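Local coordinates for uncharacterized conserved protein of COG5135 (Nostoc punctiforme, PDB 2I51), which binds flavin mononucleotide and, being akin to pyridoxamine 5'-phosphate oxidase, is probably a flavin-dependent oxidoreductase of still uncharacterised substrate, at residues 72-77 with 91-96; 29-34 with 66-71; 53-58 with 160-165. All blocks are in the same frame, centred on the assembly; numbering follows the deposited sequence. Where two conformers were deposited one is given.

Interaction 1 (72-77 with 91-96). With EDO (1,2-ethanediol), chain L; EDO (1,2-ethanediol), chain G; EDO (1,2-ethanediol), chain O.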
loop_
_atom_site.group_PDB
_atom_site.type_symbol
_atom_site.label_atom_id
_atom_site.label_comp_id
_atom_site.label_asym_id
_atom_site.label_seq_id
_atom_site.Cartn_x
_atom_site.Cartn_y
_atom_site.Cartn_z
ATOM N N GLN A 72 -15.908 8.447 -1.464
ATOM C CA GLN A 72 -15.257 8.141 -2.737
ATOM C C GLN A 72 -14.972 6.646 -2.752
ATOM O O GLN A 72 -13.979 6.192 -2.198
ATOM C CB GLN A 72 -13.996 8.969 -2.903
ATOM C CG GLN A 72 -12.984 8.561 -4.001
ATOM C CD GLN A 72 -13.516 8.559 -5.387
ATOM O OE1 GLN A 72 -14.312 7.708 -5.763
ATOM N NE2 GLN A 72 -13.064 9.524 -6.190
ATOM N N PRO A 73 -15.881 5.883 -3.346
ATOM C CA PRO A 73 -15.724 4.439 -3.309
ATOM C C PRO A 73 -14.545 3.897 -4.220
ATOM O O PRO A 73 -14.240 2.740 -4.220
ATOM C CB PRO A 73 -17.164 3.941 -3.611
ATOM C CG PRO A 73 -17.816 5.024 -4.383
ATOM C CD PRO A 73 -17.145 6.320 -3.973
ATOM N N TRP A 74 -13.890 4.711 -5.023
ATOM C CA TRP A 74 -12.877 4.110 -5.891
ATOM C C TRP A 74 -11.562 3.879 -5.122
ATOM O O TRP A 74 -11.087 4.813 -4.467
ATOM C CB TRP A 74 -12.653 5.015 -7.025
ATOM C CG TRP A 74 -11.753 4.394 -8.006
ATOM C CD1 TRP A 74 -10.396 4.332 -7.937
ATOM C CD2 TRP A 74 -12.131 3.748 -9.211
ATOM N NE1 TRP A 74 -9.904 3.683 -9.014
ATOM C CE2 TRP A 74 -10.949 3.347 -9.848
ATOM C CE3 TRP A 74 -13.362 3.478 -9.828
ATOM C CZ2 TRP A 74 -10.946 2.684 -11.074
ATOM C CZ3 TRP A 74 -13.349 2.822 -11.057
ATOM C CH2 TRP A 74 -12.167 2.454 -11.666
ATOM N N ALA A 75 -11.008 2.659 -5.191
ATOM C CA ALA A 75 -9.770 2.328 -4.451
ATOM C C ALA A 75 -8.782 1.637 -5.391
ATOM O O ALA A 75 -9.173 1.146 -6.454
ATOM C CB ALA A 75 -10.055 1.471 -3.260
ATOM N N GLU A 76 -7.518 1.583 -4.971
ATOM C CA GLU A 76 -6.555 0.793 -5.687
ATOM C C GLU A 76 -5.771 -0.040 -4.682
ATOM O O GLU A 76 -5.209 0.501 -3.703
ATOM C CB GLU A 76 -5.565 1.662 -6.456
ATOM C CG GLU A 76 -4.641 0.816 -7.350
ATOM C CD GLU A 76 -3.957 1.650 -8.425
ATOM O OE1 GLU A 76 -4.674 2.238 -9.305
ATOM O OE2 GLU A 76 -2.718 1.751 -8.445
ATOM N N ILE A 77 -5.813 -1.354 -4.874
ATOM C CA ILE A 77 -4.996 -2.199 -4.035
ATOM C C ILE A 77 -3.652 -2.460 -4.717
ATOM O O ILE A 77 -3.518 -2.444 -5.946
ATOM C CB ILE A 77 -5.700 -3.485 -3.634
ATOM C CG1 ILE A 77 -6.072 -4.282 -4.895
ATOM C CG2 ILE A 77 -6.887 -3.180 -2.682
ATOM C CD1 ILE A 77 -6.507 -5.724 -4.593
ATOM N N ALA A 91 -7.604 -1.738 -9.459
ATOM C CA ALA A 91 -8.355 -0.521 -9.210
ATOM C C ALA A 91 -9.802 -0.741 -9.562
ATOM O O ALA A 91 -10.096 -1.376 -10.555
ATOM C CB ALA A 91 -7.829 0.580 -10.041
ATOM N N GLY A 92 -10.707 -0.220 -8.744
ATOM C CA GLY A 92 -12.121 -0.315 -9.046
ATOM C C GLY A 92 -12.963 0.174 -7.896
ATOM O O GLY A 92 -12.473 0.815 -6.970
ATOM N N ASP A 93 -14.262 -0.059 -8.027
ATOM C CA ASP A 93 -15.189 0.490 -7.054
ATOM C C ASP A 93 -15.378 -0.438 -5.873
ATOM O O ASP A 93 -15.386 -1.657 -5.983
ATOM C CB ASP A 93 -16.538 0.800 -7.665
ATOM C CG ASP A 93 -16.541 2.105 -8.416
ATOM O OD1 ASP A 93 -16.171 3.174 -7.853
ATOM O OD2 ASP A 93 -16.918 2.037 -9.577
ATOM N N LEU A 94 -15.447 0.196 -4.716
ATOM C CA LEU A 94 -15.743 -0.452 -3.475
ATOM C C LEU A 94 -17.223 -0.450 -3.173
ATOM O O LEU A 94 -17.916 0.489 -3.438
ATOM C CB LEU A 94 -15.024 0.230 -2.313
ATOM C CG LEU A 94 -13.484 0.130 -2.358
ATOM C CD1 LEU A 94 -12.819 1.079 -1.319
ATOM C CD2 LEU A 94 -13.000 -1.301 -2.190
ATOM N N THR A 95 -17.682 -1.501 -2.521
ATOM C CA THR A 95 -19.009 -1.557 -1.911
ATOM C C THR A 95 -18.828 -1.852 -0.415
ATOM O O THR A 95 -18.182 -2.828 -0.075
ATOM C CB THR A 95 -19.854 -2.673 -2.540
ATOM O OG1 THR A 95 -19.936 -2.531 -3.969
ATOM C CG2 THR A 95 -21.293 -2.662 -1.997
ATOM N N LEU A 96 -19.375 -1.027 0.449
ATOM C CA LEU A 96 -19.268 -1.191 1.879
ATOM C C LEU A 96 -20.645 -1.606 2.383
ATOM O O LEU A 96 -21.618 -0.862 2.239
ATOM C CB LEU A 96 -18.843 0.128 2.527
ATOM C CG LEU A 96 -18.453 0.115 4.001
ATOM C CD1 LEU A 96 -17.205 -0.720 4.321
ATOM C CD2 LEU A 96 -18.252 1.559 4.497
HETATM C C1 EDO L . -19.784 2.230 -1.077
HETATM O O1 EDO L . -20.272 2.772 -2.311
HETATM C C2 EDO L . -20.907 1.416 -0.466
HETATM O O2 EDO L . -21.283 0.301 -1.226
HETATM C C1 EDO G . -3.589 -0.142 -12.977
HETATM O O1 EDO G . -2.647 0.227 -11.959
HETATM C C2 EDO G . -4.425 -1.152 -12.227
HETATM O O2 EDO G . -4.733 -0.593 -10.966
HETATM C C1 EDO O . -4.474 3.728 -13.147
HETATM O O1 EDO O . -5.326 3.108 -12.166
HETATM C C2 EDO O . -3.281 4.223 -12.368
HETATM O O2 EDO O . -3.498 3.744 -11.028
HETATM O O HOH W 1 -16.177 6.506 -7.408
#
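The indole of W74 lies folded over the backbone of G92 on the neighbouring antiparallel strand: G92 CA sits 3.7 Å from the centroid of the six-membered ring, only 6° off the ring normal, a CH-pi contact made by the main chain. A chi1 of -174°, with CG anti to the backbone N, swings the ring across to the neighbouring strand, where its face rests on a residue without a side chain. D93, the non-hydrogen-bonded partner of W74, meets the same ring at its edge; OD1 comes to 3.4 Å from CE3, and the carboxylate plane stands nearly perpendicular (88°) to the indole. Beneath, the hairpin is stitched by A75 N to G92 O (3.0 Å) and G92 N to A75 O (3.1 Å), both aligned closely with the acceptor carbonyls, while L94 N reaches P73 O (2.9 Å) from a tilted position. On the face opposite the indole, A75 CB presses on L94 CD1 at 3.4 Å, tighter than usual van der Waals contact. Where the preceding helix ends, Q72 OE1 accepts the W74 N-H at 3.1 Å. E76 sends its extended side chain past A91 CB; its OE2 is bridged to R89, a residue of the flavin pocket, and takes a hydrogen bond from N40 N of the second subunit, whose R37 makes a cation-pi contact with W74. The hairpin thus joins flavin site and subunit interface, with strand 26-32 beside strand 74-81, strand 155-169 beside strand 86-97, and I69 of helix 64-71 on L94.

Interaction 2 (29-34 with 66-71). With EDO (1,2-ethanediol), chain S.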
loop_
_atom_site.group_PDB
_atom_site.type_symbol
_atom_site.label_atom_id
_atom_site.label_comp_id
_atom_site.label_asym_id
_atom_site.label_seq_id
_atom_site.Cartn_x
_atom_site.Cartn_y
_atom_site.Cartn_z
ATOM N N LEU A 29 -4.548 -1.321 0.687
ATOM C CA LEU A 29 -5.670 -0.664 0.020
ATOM C C LEU A 29 -5.505 0.835 0.150
ATOM O O LEU A 29 -5.498 1.415 1.263
ATOM C CB LEU A 29 -6.976 -1.036 0.713
ATOM C CG LEU A 29 -8.223 -0.240 0.249
ATOM C CD1 LEU A 29 -8.690 -0.890 -0.997
ATOM C CD2 LEU A 29 -9.306 -0.183 1.357
ATOM N N ALA A 30 -5.426 1.511 -1.009
ATOM C CA ALA A 30 -5.342 2.955 -1.051
ATOM C C ALA A 30 -6.700 3.544 -1.382
ATOM O O ALA A 30 -7.361 3.132 -2.322
ATOM C CB ALA A 30 -4.311 3.407 -2.146
ATOM N N THR A 31 -7.067 4.571 -0.630
ATOM C CA THR A 31 -8.258 5.346 -0.852
ATOM C C THR A 31 -7.876 6.826 -0.887
ATOM O O THR A 31 -6.692 7.176 -0.718
ATOM C CB THR A 31 -9.265 5.136 0.331
ATOM O OG1 THR A 31 -8.585 5.398 1.592
ATOM C CG2 THR A 31 -9.884 3.762 0.328
ATOM N N VAL A 32 -8.853 7.702 -1.166
ATOM C CA VAL A 32 -8.627 9.143 -1.135
ATOM C C VAL A 32 -9.507 9.728 -0.039
ATOM O O VAL A 32 -10.707 9.350 0.126
ATOM C CB VAL A 32 -8.878 9.826 -2.516
ATOM C CG1 VAL A 32 -8.477 11.324 -2.505
ATOM C CG2 VAL A 32 -8.070 9.186 -3.585
ATOM N N GLN A 33 -8.922 10.629 0.754
ATOM C CA GLN A 33 -9.654 11.314 1.807
ATOM C C GLN A 33 -10.495 12.458 1.215
ATOM O O GLN A 33 -10.225 12.929 0.117
ATOM C CB GLN A 33 -8.682 11.842 2.852
ATOM C CG GLN A 33 -7.829 10.743 3.465
ATOM C CD GLN A 33 -6.739 11.280 4.368
ATOM O OE1 GLN A 33 -7.015 11.903 5.416
ATOM N NE2 GLN A 33 -5.497 11.096 3.957
ATOM N N PRO A 34 -11.528 12.899 1.946
ATOM C CA PRO A 34 -12.281 14.085 1.538
ATOM C C PRO A 34 -11.396 15.298 1.234
ATOM O O PRO A 34 -11.742 16.120 0.368
ATOM C CB PRO A 34 -13.197 14.356 2.737
ATOM C CG PRO A 34 -13.377 13.009 3.381
ATOM C CD PRO A 34 -12.111 12.238 3.130
ATOM N N ALA A 66 -13.911 3.904 6.570
ATOM C CA ALA A 66 -15.363 3.762 6.288
ATOM C C ALA A 66 -15.935 5.037 5.708
ATOM O O ALA A 66 -16.607 4.999 4.675
ATOM C CB ALA A 66 -16.143 3.293 7.539
ATOM N N ASP A 67 -15.642 6.175 6.324
ATOM C CA ASP A 67 -16.176 7.420 5.802
ATOM C C ASP A 67 -15.504 7.809 4.497
ATOM O O ASP A 67 -16.117 8.362 3.589
ATOM C CB ASP A 67 -16.011 8.570 6.784
ATOM C CG ASP A 67 -16.695 9.814 6.299
ATOM O OD1 ASP A 67 -17.946 9.792 6.205
ATOM O OD2 ASP A 67 -15.989 10.788 5.957
ATOM N N GLN A 68 -14.216 7.497 4.374
ATOM C CA GLN A 68 -13.519 7.829 3.126
ATOM C C GLN A 68 -14.191 7.085 1.969
ATOM O O GLN A 68 -14.400 7.653 0.901
ATOM C CB GLN A 68 -12.040 7.432 3.169
ATOM C CG GLN A 68 -11.198 8.176 4.255
ATOM C CD GLN A 68 -9.864 7.542 4.525
ATOM O OE1 GLN A 68 -9.412 6.651 3.800
ATOM N NE2 GLN A 68 -9.207 8.000 5.589
ATOM N N ILE A 69 -14.504 5.816 2.178
ATOM C CA ILE A 69 -15.090 4.974 1.133
ATOM C C ILE A 69 -16.497 5.445 0.778
ATOM O O ILE A 69 -16.887 5.477 -0.395
ATOM C CB ILE A 69 -15.045 3.500 1.576
ATOM C CG1 ILE A 69 -13.587 3.050 1.612
ATOM C CG2 ILE A 69 -15.873 2.597 0.671
ATOM C CD1 ILE A 69 -13.321 1.756 2.335
ATOM N N GLN A 70 -17.278 5.813 1.785
ATOM C CA GLN A 70 -18.605 6.321 1.513
ATOM C C GLN A 70 -18.586 7.557 0.634
ATOM O O GLN A 70 -19.462 7.724 -0.217
ATOM C CB GLN A 70 -19.326 6.607 2.839
ATOM C CG GLN A 70 -19.539 5.329 3.649
ATOM N N GLN A 71 -17.594 8.429 0.826
ATOM C CA GLN A 71 -17.487 9.635 0.006
ATOM C C GLN A 71 -16.836 9.406 -1.361
ATOM O O GLN A 71 -17.179 10.087 -2.319
ATOM C CB GLN A 71 -16.775 10.762 0.760
ATOM C CG GLN A 71 -17.487 11.148 2.044
ATOM C CD GLN A 71 -17.025 12.486 2.620
ATOM O OE1 GLN A 71 -16.842 13.463 1.892
ATOM N NE2 GLN A 71 -16.847 12.528 3.940
HETATM C C1 EDO S . -4.787 10.271 8.085
HETATM O O1 EDO S . -6.048 9.688 7.756
HETATM C C2 EDO S . -3.760 9.898 7.019
HETATM O O2 EDO S . -4.220 8.782 6.246
HETATM O O HOH W 2 -13.120 10.204 0.559
#
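T31 and Q68 meet at about a right angle, the threonine hydroxyl rising from strand 26-32 to give its proton to Q68 OE1 at 2.7 Å. The hydroxyl lies a little out of the plane of the amide carbonyl, and the C=O...O angle of 160° makes the approach nearly end-on. T31 has OG1 between its backbone N and carbonyl carbon (chi1 53°), which aims the oxygen at the helix and leaves CG2 to touch I69 CG1 at 4.0 Å. Q33 and Q68 run side by side in the same direction, their amide planes 29° apart, with Q33 CG 3.7 Å from Q68 NE2; Q33 NE2 is hydrogen-bonded to P38 O. Past the strand end, P34 lies crosswise to Q71, its CG 3.5 Å from NE2 of an amide that D67 OD2 holds through a hydrogen bond. A water bridges the backbones, donating to V32 O and Q68 O. R41, part of the flavin pocket, donates to both T31 OG1 and Q68 OE1, so the buried amide oxygen has two donors. A leucine in place of Q68 would probably leave the T31 hydroxyl without its acceptor and R41 with one fewer partner. This polar cluster is consistent with a second shell that positions an FMN-binding arginine.

Interaction 3 (53-58 with 160-165). With FMN (flavin mononucleotide), chain C; EDO (1,2-ethanediol), chain H.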
loop_
_atom_site.group_PDB
_atom_site.type_symbol
_atom_site.label_atom_id
_atom_site.label_comp_id
_atom_site.label_asym_id
_atom_site.label_seq_id
_atom_site.Cartn_x
_atom_site.Cartn_y
_atom_site.Cartn_z
ATOM N N ASN A 53 -16.145 -11.770 -9.485
ATOM C CA ASN A 53 -14.720 -11.407 -9.471
ATOM C C ASN A 53 -14.398 -10.339 -8.400
ATOM O O ASN A 53 -13.308 -9.728 -8.397
ATOM C CB ASN A 53 -14.279 -10.924 -10.849
ATOM C CG ASN A 53 -14.369 -11.997 -11.884
ATOM O OD1 ASN A 53 -13.694 -13.017 -11.794
ATOM N ND2 ASN A 53 -15.279 -11.817 -12.861
ATOM N N GLN A 54 -15.291 -10.166 -7.437
ATOM C CA GLN A 54 -15.071 -9.229 -6.334
ATOM C C GLN A 54 -14.249 -9.832 -5.234
ATOM O O GLN A 54 -14.449 -10.959 -4.811
ATOM C CB GLN A 54 -16.377 -8.730 -5.780
ATOM C CG GLN A 54 -17.186 -8.044 -6.858
ATOM C CD GLN A 54 -18.067 -6.920 -6.328
ATOM O OE1 GLN A 54 -17.577 -6.011 -5.705
ATOM N NE2 GLN A 54 -19.332 -6.927 -6.689
ATOM N N LEU A 55 -13.319 -9.043 -4.724
ATOM C CA LEU A 55 -12.513 -9.441 -3.544
ATOM C C LEU A 55 -13.186 -8.999 -2.252
ATOM O O LEU A 55 -13.715 -7.867 -2.200
ATOM C CB LEU A 55 -11.132 -8.761 -3.602
ATOM C CG LEU A 55 -10.211 -9.145 -4.755
ATOM C CD1 LEU A 55 -10.614 -8.528 -6.140
ATOM C CD2 LEU A 55 -8.808 -8.643 -4.377
ATOM N N ARG A 56 -13.132 -9.864 -1.238
ATOM C CA ARG A 56 -13.728 -9.639 0.088
ATOM C C ARG A 56 -12.710 -9.225 1.110
ATOM O O ARG A 56 -11.627 -9.819 1.230
ATOM C CB ARG A 56 -14.398 -10.927 0.613
ATOM C CG ARG A 56 -15.441 -11.483 -0.228
ATOM C CD ARG A 56 -16.233 -12.559 0.531
ATOM N NE ARG A 56 -15.392 -13.640 1.011
ATOM C CZ ARG A 56 -15.792 -14.625 1.807
ATOM N NH1 ARG A 56 -17.073 -14.739 2.214
ATOM N NH2 ARG A 56 -14.903 -15.515 2.232
ATOM N N PHE A 57 -13.099 -8.215 1.916
ATOM C CA PHE A 57 -12.366 -7.790 3.089
ATOM C C PHE A 57 -13.415 -7.474 4.171
ATOM O O PHE A 57 -14.614 -7.335 3.855
ATOM C CB PHE A 57 -11.602 -6.510 2.789
ATOM C CG PHE A 57 -10.757 -6.603 1.559
ATOM C CD1 PHE A 57 -9.498 -7.115 1.645
ATOM C CD2 PHE A 57 -11.238 -6.206 0.350
ATOM C CE1 PHE A 57 -8.723 -7.243 0.508
ATOM C CE2 PHE A 57 -10.473 -6.281 -0.794
ATOM C CZ PHE A 57 -9.192 -6.827 -0.691
ATOM N N ILE A 58 -12.943 -7.307 5.396
ATOM C CA ILE A 58 -13.773 -6.817 6.490
ATOM C C ILE A 58 -13.153 -5.568 7.064
ATOM O O ILE A 58 -11.917 -5.375 6.985
ATOM C CB ILE A 58 -13.972 -7.893 7.580
ATOM C CG1 ILE A 58 -12.711 -8.153 8.392
ATOM C CG2 ILE A 58 -14.581 -9.137 6.964
ATOM C CD1 ILE A 58 -12.829 -9.233 9.513
ATOM N N LEU A 160 -14.274 -5.191 -3.348
ATOM C CA LEU A 160 -13.650 -4.490 -4.454
ATOM C C LEU A 160 -13.955 -5.213 -5.756
ATOM O O LEU A 160 -13.728 -6.424 -5.877
ATOM C CB LEU A 160 -12.137 -4.417 -4.240
ATOM C CG LEU A 160 -11.408 -3.789 -5.439
ATOM C CD1 LEU A 160 -11.670 -2.345 -5.486
ATOM C CD2 LEU A 160 -9.879 -4.074 -5.260
ATOM N N ASP A 161 -14.472 -4.457 -6.722
ATOM C CA ASP A 161 -14.748 -4.962 -8.080
ATOM C C ASP A 161 -13.738 -4.373 -9.055
ATOM O O ASP A 161 -13.921 -3.227 -9.490
ATOM C CB ASP A 161 -16.148 -4.580 -8.542
ATOM C CG ASP A 161 -16.549 -5.310 -9.851
ATOM O OD1 ASP A 161 -16.055 -6.445 -10.122
ATOM O OD2 ASP A 161 -17.457 -4.785 -10.517
ATOM N N PRO A 162 -12.660 -5.124 -9.358
ATOM C CA PRO A 162 -11.654 -4.523 -10.230
ATOM C C PRO A 162 -12.136 -4.212 -11.642
ATOM O O PRO A 162 -12.813 -5.025 -12.255
ATOM C CB PRO A 162 -10.561 -5.586 -10.287
ATOM C CG PRO A 162 -10.738 -6.407 -9.057
ATOM C CD PRO A 162 -12.238 -6.472 -8.919
ATOM N N VAL A 163 -11.784 -3.021 -12.102
ATOM C CA VAL A 163 -11.952 -2.756 -13.521
ATOM C C VAL A 163 -10.639 -2.559 -14.256
ATOM O O VAL A 163 -10.625 -2.569 -15.475
ATOM C CB VAL A 163 -12.919 -1.590 -13.789
ATOM C CG1 VAL A 163 -14.255 -1.862 -13.159
ATOM C CG2 VAL A 163 -12.333 -0.276 -13.309
ATOM N N GLN A 164 -9.527 -2.464 -13.534
ATOM C CA GLN A 164 -8.229 -2.410 -14.153
ATOM C C GLN A 164 -7.266 -3.171 -13.270
ATOM O O GLN A 164 -7.282 -2.988 -12.042
ATOM C CB GLN A 164 -7.716 -0.978 -14.353
ATOM C CG GLN A 164 -6.446 -0.898 -15.204
ATOM C CD GLN A 164 -6.180 0.445 -15.848
ATOM O OE1 GLN A 164 -5.121 1.035 -15.648
ATOM N NE2 GLN A 164 -7.115 0.909 -16.656
ATOM N N VAL A 165 -6.438 -4.029 -13.876
ATOM C CA VAL A 165 -5.458 -4.818 -13.153
ATOM C C VAL A 165 -4.114 -4.706 -13.880
ATOM O O VAL A 165 -4.058 -4.894 -15.100
ATOM C CB VAL A 165 -5.901 -6.277 -13.039
ATOM C CG1 VAL A 165 -4.798 -7.159 -12.388
ATOM C CG2 VAL A 165 -7.211 -6.357 -12.256
HETATM N N1 FMN C . -7.891 -3.372 9.140
HETATM C C2 FMN C . -9.110 -3.682 8.663
HETATM O O2 FMN C . -10.046 -2.877 8.684
HETATM N N3 FMN C . -9.317 -4.917 8.081
HETATM C C4 FMN C . -8.339 -5.863 7.993
HETATM O O4 FMN C . -8.501 -6.949 7.322
HETATM C C4A FMN C . -7.079 -5.556 8.480
HETATM N N5 FMN C . -6.053 -6.486 8.443
HETATM C C5A FMN C . -4.745 -6.040 8.771
HETATM C C6 FMN C . -3.690 -6.913 8.626
HETATM C C7 FMN C . -2.372 -6.553 8.958
HETATM C C7M FMN C . -1.221 -7.434 8.549
HETATM C C8 FMN C . -2.182 -5.283 9.499
HETATM C C8M FMN C . -0.752 -4.743 9.634
HETATM C C9 FMN C . -3.253 -4.403 9.666
HETATM C C9A FMN C . -4.544 -4.794 9.343
HETATM N N10 FMN C . -5.621 -3.956 9.518
HETATM C C10 FMN C . -6.856 -4.285 9.051
HETATM C "C1'" FMN C . -5.480 -2.638 10.273
HETATM C "C2'" FMN C . -5.353 -1.519 9.231
HETATM O "O2'" FMN C . -4.084 -1.608 8.536
HETATM C "C3'" FMN C . -5.562 -0.107 9.813
HETATM O "O3'" FMN C . -4.681 0.038 10.909
HETATM C "C4'" FMN C . -7.019 -0.014 10.311
HETATM O "O4'" FMN C . -7.980 -0.618 9.439
HETATM C "C5'" FMN C . -7.368 1.470 10.406
HETATM O "O5'" FMN C . -7.232 2.058 9.118
HETATM P P FMN C . -8.033 3.362 8.754
HETATM O O1P FMN C . -9.489 3.086 8.633
HETATM O O2P FMN C . -7.757 4.365 9.919
HETATM O O3P FMN C . -7.410 3.934 7.522
HETATM C C1 EDO H . -18.270 -8.397 -14.907
HETATM O O1 EDO H . -19.053 -7.412 -14.215
HETATM C C2 EDO H . -18.324 -9.728 -14.175
HETATM O O2 EDO H . -17.470 -9.705 -13.025
HETATM O O HOH W 3 -17.544 -9.408 -10.544
#
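L55 and L160 form an antiparallel hydrogen-bonded pair joining strands 55-60 and 155-169 in the FMN-binding split barrel of the pyridoxamine 5'-phosphate oxidase family. L55 N donates to L160 O at 2.9 Å and L160 N returns a bond to L55 O at 3.0 Å, each donor in the plane of the carbonyl it meets. Q54 CA adds a CA-H...O contact to the same L160 O, at 3.1 Å. On one face of the pair, L55 CD1 packs against P162 CG at 3.6 Å, and the edge of the F57 ring approaches L160 CB. On the other face, Q54 and D161 pass at a slant: bending at chi2 (-149°) brings the glutamine OE1 to 3.5 Å from D161 CB, with amide and carboxylate planes 35° apart. N53 O, with P162 CD against it, is buried here with no polar partner in the model.

Farther out, D161 is held by a salt bridge to R182, and N53 OD1 accepts from R8 and from the backbone of A5. I77 of strand 74-81 packs against both leucines. Beyond P162 the chain turns a corner at V163, where V163 and Q164 face A91 as a classic beta bulge. At the other end strand 55-60 reaches the flavin: FMN N3 donates to I58 O at 2.9 Å, almost straight at 176°.

After helix 8-17, strand 26-32 supplies the first segment, and interaction 2 closes the loop from it to helix 64-71, a span that includes strands 38-44 and 55-60. Interaction 3 opens within that span, at 53-58, and closes only at 160-165, so the two cross. Interaction 1 begins just after the helix, once interaction 2 is complete, and its hairpin falls wholly within the span of interaction 3. In the sheet, interaction 1 stands between the others: E76 O lies 2.9 Å from A30 N towards interaction 2, and A91 O lies 2.8 Å from V163 N towards interaction 3. Interactions 2 and 3 do not touch.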